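Extracellular sialidase/neuraminidase, putative (Aspergillus fumigatus, PDB 2XZI) probably acts as an extracellular exo-sialidase that prefers glycosidically bound deaminoneuraminic acid (KDN), releasing it by hydrolysis. Local coordinates at residues Gln234-Pro246 with Tyr251-Gly263. Residues are numbered along the deposited sequence; the frame is centred on the assembly and turned at random.
Sequences QTPDGKLYRNDRP and YRMVARGTLEGFG. With KDM (deamino-alpha-neuraminic acid), chain C; GOL (glycerol), chain F.
Arg252 and Asn243 meet on one face of an antiparallel hairpin and illustrate how a buried arginine can be tied to a neighbouring strand. The strands, 240-244 and 251-258, pair through backbone bonds running from Leu240 with Gly257 to Asp244 with Met253, within one blade of the sialidase beta-propeller.

Followed outward, Arg252 starts with CB 3.4 Å from Asn243 OD1. Successive bends (chi2 -64°, chi3 -63°) then curl the chain round this oxygen, which stays beside CG and CD, until Arg252 NE donates to Asn243 OD1 at 2.6 Å in an almost straight bond lying in the guanidinium plane. Beyond CZ, Arg252 NH2 reaches Asn243 O at 3.1 Å, from above that carbonyl's plane, and adds a weak bond to OD1. NH1 passes alongside Arg245 CA and forms a salt bridge with Asp273. Asp244 O and Arg245 N lie over one guanidinium face.

Arg252 NE can only donate and so calls for the amide oxygen on its side; the bond from Asn243 ND2 to Tyr241 OH, 2.9 Å and close to the amide plane, agrees with that. Val254 packs against both, CG1 3.5 Å from Tyr241 CE2 and CG2 beside Asn243 ND2. Arg256 NH2 approaches the edge of the same ring, while its NE bonds to Asp314 O.

On the opposite face, Arg242 grips Asp244 side-on within its own strand, Asp244 OD2 also accepting from Gly227 N, and Phe262 CZ packs 3.5 Å from Leu240 CB.

The strand then leads into Arg245, whose extended side chain brings NH2 within 2.9 Å of carboxylate atom O1B of the bound deaminoneuraminic acid; pairing of NH1 with Glu229 probably helps position this ligand-binding arginine. In the hairpin itself, three bonds, one weak, tie NE and NH2 of buried Arg252 to Asn243, while Asp273 probably balances its charge through NH1.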
loop_
_atom_site.group_PDB
_atom_site.type_symbol
_atom_site.label_atom_id
_atom_site.label_comp_id
_atom_site.label_asym_id
_atom_site.label_seq_id
_atom_site.Cartn_x
_atom_site.Cartn_y
_atom_site.Cartn_z
ATOM N N GLN A 234 -8.193 12.869 -0.065
ATOM C CA GLN A 234 -8.976 14.082 -0.180
ATOM C C GLN A 234 -9.567 14.326 1.195
ATOM O O GLN A 234 -10.280 13.485 1.726
ATOM C CB GLN A 234 -10.079 13.915 -1.213
ATOM C CG GLN A 234 -10.729 15.232 -1.585
ATOM C CD GLN A 234 -11.834 15.089 -2.609
ATOM O OE1 GLN A 234 -12.360 13.993 -2.871
ATOM N NE2 GLN A 234 -12.211 16.221 -3.191
ATOM N N THR A 235 -9.205 15.459 1.772
ATOM C CA THR A 235 -9.616 15.821 3.125
ATOM C C THR A 235 -11.072 16.295 3.106
ATOM O O THR A 235 -11.628 16.516 2.028
ATOM C CB THR A 235 -8.624 16.827 3.770
ATOM O OG1 THR A 235 -8.290 17.855 2.835
ATOM C CG2 THR A 235 -7.333 16.097 4.142
ATOM N N PRO A 236 -11.713 16.397 4.286
ATOM C CA PRO A 236 -13.132 16.743 4.271
ATOM C C PRO A 236 -13.442 18.082 3.595
ATOM O O PRO A 236 -14.511 18.216 3.006
ATOM C CB PRO A 236 -13.502 16.762 5.759
ATOM C CG PRO A 236 -12.550 15.746 6.373
ATOM C CD PRO A 236 -11.267 15.984 5.633
ATOM N N ASP A 237 -12.503 19.026 3.639
ATOM C CA ASP A 237 -12.638 20.297 2.904
ATOM C C ASP A 237 -12.579 20.170 1.366
ATOM O O ASP A 237 -12.777 21.164 0.662
ATOM C CB ASP A 237 -11.634 21.345 3.431
ATOM C CG ASP A 237 -10.168 20.942 3.211
ATOM O OD1 ASP A 237 -9.917 19.911 2.558
ATOM O OD2 ASP A 237 -9.251 21.641 3.701
ATOM N N GLY A 238 -12.319 18.964 0.849
ATOM C CA GLY A 238 -12.283 18.701 -0.597
ATOM C C GLY A 238 -10.910 18.912 -1.222
ATOM O O GLY A 238 -10.700 18.616 -2.403
ATOM N N LYS A 239 -9.971 19.416 -0.424
ATOM C CA LYS A 239 -8.601 19.635 -0.869
ATOM C C LYS A 239 -7.816 18.310 -0.882
ATOM O O LYS A 239 -8.291 17.300 -0.339
ATOM C CB LYS A 239 -7.922 20.699 -0.008
ATOM C CG LYS A 239 -8.604 22.082 -0.126
ATOM C CD LYS A 239 -7.595 23.207 0.061
ATOM C CE LYS A 239 -8.221 24.576 -0.221
ATOM N NZ LYS A 239 -7.233 25.702 -0.101
ATOM N N LEU A 240 -6.646 18.315 -1.520
ATOM C CA LEU A 240 -5.757 17.144 -1.552
ATOM C C LEU A 240 -4.716 17.253 -0.463
ATOM O O LEU A 240 -4.313 18.350 -0.062
ATOM C CB LEU A 240 -5.045 17.019 -2.905
ATOM C CG LEU A 240 -5.926 16.862 -4.151
ATOM C CD1 LEU A 240 -5.098 16.797 -5.432
ATOM C CD2 LEU A 240 -6.828 15.636 -4.027
ATOM N N TYR A 241 -4.243 16.093 -0.019
ATOM C CA TYR A 241 -3.314 15.988 1.098
ATOM C C TYR A 241 -2.338 14.875 0.749
ATOM O O TYR A 241 -2.768 13.730 0.572
ATOM C CB TYR A 241 -4.139 15.665 2.360
ATOM C CG TYR A 241 -3.449 15.196 3.635
ATOM C CD1 TYR A 241 -3.169 13.845 3.837
ATOM C CD2 TYR A 241 -3.169 16.079 4.675
ATOM C CE1 TYR A 241 -2.598 13.400 5.016
ATOM C CE2 TYR A 241 -2.584 15.637 5.864
ATOM C CZ TYR A 241 -2.307 14.294 6.027
ATOM O OH TYR A 241 -1.721 13.835 7.196
ATOM N N ARG A 242 -1.051 15.222 0.606
ATOM C CA ARG A 242 0.013 14.234 0.463
ATOM C C ARG A 242 0.652 14.009 1.821
ATOM O O ARG A 242 0.943 14.968 2.550
ATOM C CB ARG A 242 1.105 14.675 -0.523
ATOM C CG ARG A 242 0.800 14.477 -2.004
ATOM C CD ARG A 242 1.041 13.027 -2.513
ATOM N NE ARG A 242 2.432 12.558 -2.436
ATOM C CZ ARG A 242 3.159 12.091 -3.459
ATOM N NH1 ARG A 242 2.655 12.017 -4.684
ATOM N NH2 ARG A 242 4.413 11.688 -3.255
ATOM N N ASN A 243 0.855 12.746 2.175
ATOM C CA ASN A 243 1.515 12.383 3.423
ATOM C C ASN A 243 2.555 11.328 3.070
ATOM O O ASN A 243 2.233 10.167 2.780
ATOM C CB ASN A 243 0.466 11.905 4.440
ATOM C CG ASN A 243 1.064 11.506 5.773
ATOM O OD1 ASN A 243 2.089 10.828 5.819
ATOM N ND2 ASN A 243 0.412 11.897 6.863
ATOM N N ASP A 244 3.812 11.760 3.017
ATOM C CA ASP A 244 4.881 10.969 2.434
ATOM C C ASP A 244 5.847 10.454 3.489
ATOM O O ASP A 244 6.031 11.066 4.560
ATOM C CB ASP A 244 5.674 11.827 1.437
ATOM C CG ASP A 244 4.916 12.101 0.140
ATOM O OD1 ASP A 244 3.689 11.887 0.092
ATOM O OD2 ASP A 244 5.549 12.555 -0.833
ATOM N N ARG A 245 6.505 9.352 3.150
ATOM C CA ARG A 245 7.637 8.839 3.905
ATOM C C ARG A 245 8.804 9.822 3.828
ATOM O O ARG A 245 9.171 10.269 2.731
ATOM C CB ARG A 245 8.051 7.505 3.283
ATOM C CG ARG A 245 9.348 6.918 3.823
ATOM C CD ARG A 245 9.638 5.617 3.120
ATOM N NE ARG A 245 10.964 5.091 3.441
ATOM C CZ ARG A 245 11.335 3.829 3.228
ATOM N NH1 ARG A 245 10.462 2.926 2.769
ATOM N NH2 ARG A 245 12.572 3.456 3.538
ATOM N N PRO A 246 9.397 10.155 4.988
ATOM C CA PRO A 246 10.550 11.060 4.963
ATOM C C PRO A 246 11.813 10.370 4.429
ATOM O O PRO A 246 11.936 9.140 4.514
ATOM C CB PRO A 246 10.737 11.403 6.443
ATOM C CG PRO A 246 10.262 10.159 7.173
ATOM C CD PRO A 246 9.038 9.744 6.363
ATOM N N TYR A 251 9.619 12.108 11.039
ATOM C CA TYR A 251 8.200 12.458 10.937
ATOM C C TYR A 251 7.700 12.337 9.514
ATOM O O TYR A 251 8.467 12.491 8.563
ATOM C CB TYR A 251 7.975 13.904 11.418
ATOM C CG TYR A 251 8.444 14.115 12.835
ATOM C CD1 TYR A 251 7.630 13.766 13.915
ATOM C CD2 TYR A 251 9.719 14.615 13.095
ATOM C CE1 TYR A 251 8.067 13.926 15.223
ATOM C CE2 TYR A 251 10.162 14.790 14.397
ATOM C CZ TYR A 251 9.332 14.437 15.452
ATOM O OH TYR A 251 9.766 14.608 16.743
ATOM N N ARG A 252 6.401 12.094 9.382
ATOM C CA ARG A 252 5.761 12.147 8.070
ATOM C C ARG A 252 5.884 13.542 7.462
ATOM O O ARG A 252 5.875 14.551 8.185
ATOM C CB ARG A 252 4.287 11.781 8.182
ATOM C CG ARG A 252 4.002 10.430 8.807
ATOM C CD ARG A 252 4.536 9.252 8.005
ATOM N NE ARG A 252 3.930 9.138 6.679
ATOM C CZ ARG A 252 4.236 8.176 5.819
ATOM N NH1 ARG A 252 5.100 7.217 6.168
ATOM N NH2 ARG A 252 3.633 8.141 4.636
ATOM N N MET A 253 6.035 13.594 6.144
ATOM C CA MET A 253 6.132 14.853 5.415
ATOM C C MET A 253 4.801 15.143 4.740
ATOM O O MET A 253 4.330 14.352 3.924
ATOM C CB MET A 253 7.271 14.786 4.391
ATOM C CG MET A 253 8.659 14.582 5.002
ATOM S SD MET A 253 9.175 15.941 6.069
ATOM C CE MET A 253 9.523 17.186 4.844
ATOM N N VAL A 254 4.188 16.275 5.080
ATOM C CA VAL A 254 2.833 16.594 4.637
ATOM C C VAL A 254 2.798 17.830 3.746
ATOM O O VAL A 254 3.482 18.822 4.018
ATOM C CB VAL A 254 1.845 16.753 5.858
ATOM C CG1 VAL A 254 0.502 17.335 5.440
ATOM C CG2 VAL A 254 1.653 15.406 6.550
ATOM N N ALA A 255 2.016 17.757 2.672
ATOM C CA ALA A 255 1.707 18.928 1.861
ATOM C C ALA A 255 0.245 18.904 1.475
ATOM O O ALA A 255 -0.361 17.819 1.365
ATOM C CB ALA A 255 2.582 18.980 0.629
ATOM N N ARG A 256 -0.325 20.096 1.261
ATOM C CA ARG A 256 -1.740 20.241 0.897
ATOM C C ARG A 256 -1.867 21.011 -0.401
ATOM O O ARG A 256 -1.015 21.850 -0.720
ATOM C CB ARG A 256 -2.532 20.914 2.019
ATOM C CG ARG A 256 -2.670 20.018 3.220
ATOM C CD ARG A 256 -3.258 20.769 4.429
ATOM N NE ARG A 256 -3.339 19.903 5.602
ATOM C CZ ARG A 256 -2.354 19.726 6.481
ATOM N NH1 ARG A 256 -1.196 20.367 6.347
ATOM N NH2 ARG A 256 -2.530 18.905 7.505
ATOM N N GLY A 257 -2.896 20.690 -1.175
ATOM C CA GLY A 257 -3.069 21.324 -2.462
ATOM C C GLY A 257 -4.358 20.950 -3.140
ATOM O O GLY A 257 -5.335 20.504 -2.494
ATOM N N THR A 258 -4.369 21.188 -4.441
ATOM C CA THR A 258 -5.497 20.854 -5.304
ATOM C C THR A 258 -4.887 20.375 -6.625
ATOM O O THR A 258 -3.657 20.321 -6.766
ATOM C CB THR A 258 -6.378 22.085 -5.590
ATOM O OG1 THR A 258 -5.625 23.013 -6.373
ATOM C CG2 THR A 258 -6.855 22.783 -4.295
ATOM N N LEU A 259 -5.735 20.056 -7.595
ATOM C CA LEU A 259 -5.239 19.716 -8.934
ATOM C C LEU A 259 -4.503 20.855 -9.648
ATOM O O LEU A 259 -3.831 20.631 -10.651
ATOM C CB LEU A 259 -6.367 19.174 -9.810
ATOM C CG LEU A 259 -6.916 17.805 -9.404
ATOM C CD1 LEU A 259 -8.035 17.414 -10.335
ATOM C CD2 LEU A 259 -5.816 16.743 -9.405
ATOM N N GLU A 260 -4.614 22.064 -9.103
ATOM C CA GLU A 260 -3.898 23.211 -9.656
ATOM C C GLU A 260 -2.504 23.404 -9.068
ATOM O O GLU A 260 -1.717 24.200 -9.588
ATOM C CB GLU A 260 -4.710 24.492 -9.468
ATOM C CG GLU A 260 -5.994 24.536 -10.291
ATOM C CD GLU A 260 -6.901 25.719 -9.938
ATOM O OE1 GLU A 260 -6.581 26.484 -8.997
ATOM O OE2 GLU A 260 -7.950 25.870 -10.595
ATOM N N GLY A 261 -2.200 22.706 -7.974
ATOM C CA GLY A 261 -0.890 22.811 -7.350
ATOM C C GLY A 261 -0.867 22.567 -5.854
ATOM O O GLY A 261 -1.904 22.642 -5.179
ATOM N N PHE A 262 0.330 22.286 -5.340
ATOM C CA PHE A 262 0.535 22.043 -3.924
ATOM C C PHE A 262 1.438 23.069 -3.291
ATOM O O PHE A 262 2.303 23.646 -3.952
ATOM C CB PHE A 262 1.162 20.667 -3.689
ATOM C CG PHE A 262 0.173 19.541 -3.701
ATOM C CD1 PHE A 262 -0.492 19.181 -4.866
ATOM C CD2 PHE A 262 -0.080 18.827 -2.534
ATOM C CE1 PHE A 262 -1.398 18.123 -4.857
ATOM C CE2 PHE A 262 -0.980 17.779 -2.529
ATOM C CZ PHE A 262 -1.625 17.422 -3.675
ATOM N N GLY A 263 1.237 23.268 -1.992
ATOM C CA GLY A 263 2.164 24.032 -1.179
ATOM C C GLY A 263 3.348 23.171 -0.785
ATOM O O GLY A 263 3.495 22.022 -1.249
HETATM C C2 KDM C . 12.148 -0.505 1.238
HETATM C C1 KDM C . 11.922 -0.446 2.744
HETATM C C3 KDM C . 11.146 -1.469 0.577
HETATM C C4 KDM C . 10.832 -1.112 -0.905
HETATM C C5 KDM C . 11.819 -0.132 -1.552
HETATM C C6 KDM C . 11.900 1.151 -0.688
HETATM C C7 KDM C . 13.033 2.098 -1.115
HETATM C C8 KDM C . 12.944 3.427 -0.343
HETATM C C9 KDM C . 14.089 4.352 -0.720
HETATM O O5 KDM C . 11.443 0.160 -2.922
HETATM O O1A KDM C . 11.342 -1.410 3.299
HETATM O O1B KDM C . 12.362 0.579 3.316
HETATM O O4 KDM C . 10.835 -2.327 -1.656
HETATM O O6 KDM C . 12.076 0.867 0.740
HETATM O O7 KDM C . 14.290 1.469 -0.847
HETATM O O8 KDM C . 11.719 4.109 -0.646
HETATM O O9 KDM C . 13.917 4.712 -2.101
HETATM O O2 KDM C . 13.485 -1.000 1.091
HETATM C C1 GOL F . -9.748 20.310 -5.211
HETATM O O1 GOL F . -8.760 19.542 -4.557
HETATM C C2 GOL F . -9.828 19.935 -6.690
HETATM O O2 GOL F . -8.578 20.084 -7.318
HETATM C C3 GOL F . -10.345 18.515 -6.873
HETATM O O3 GOL F . -11.627 18.394 -6.290
#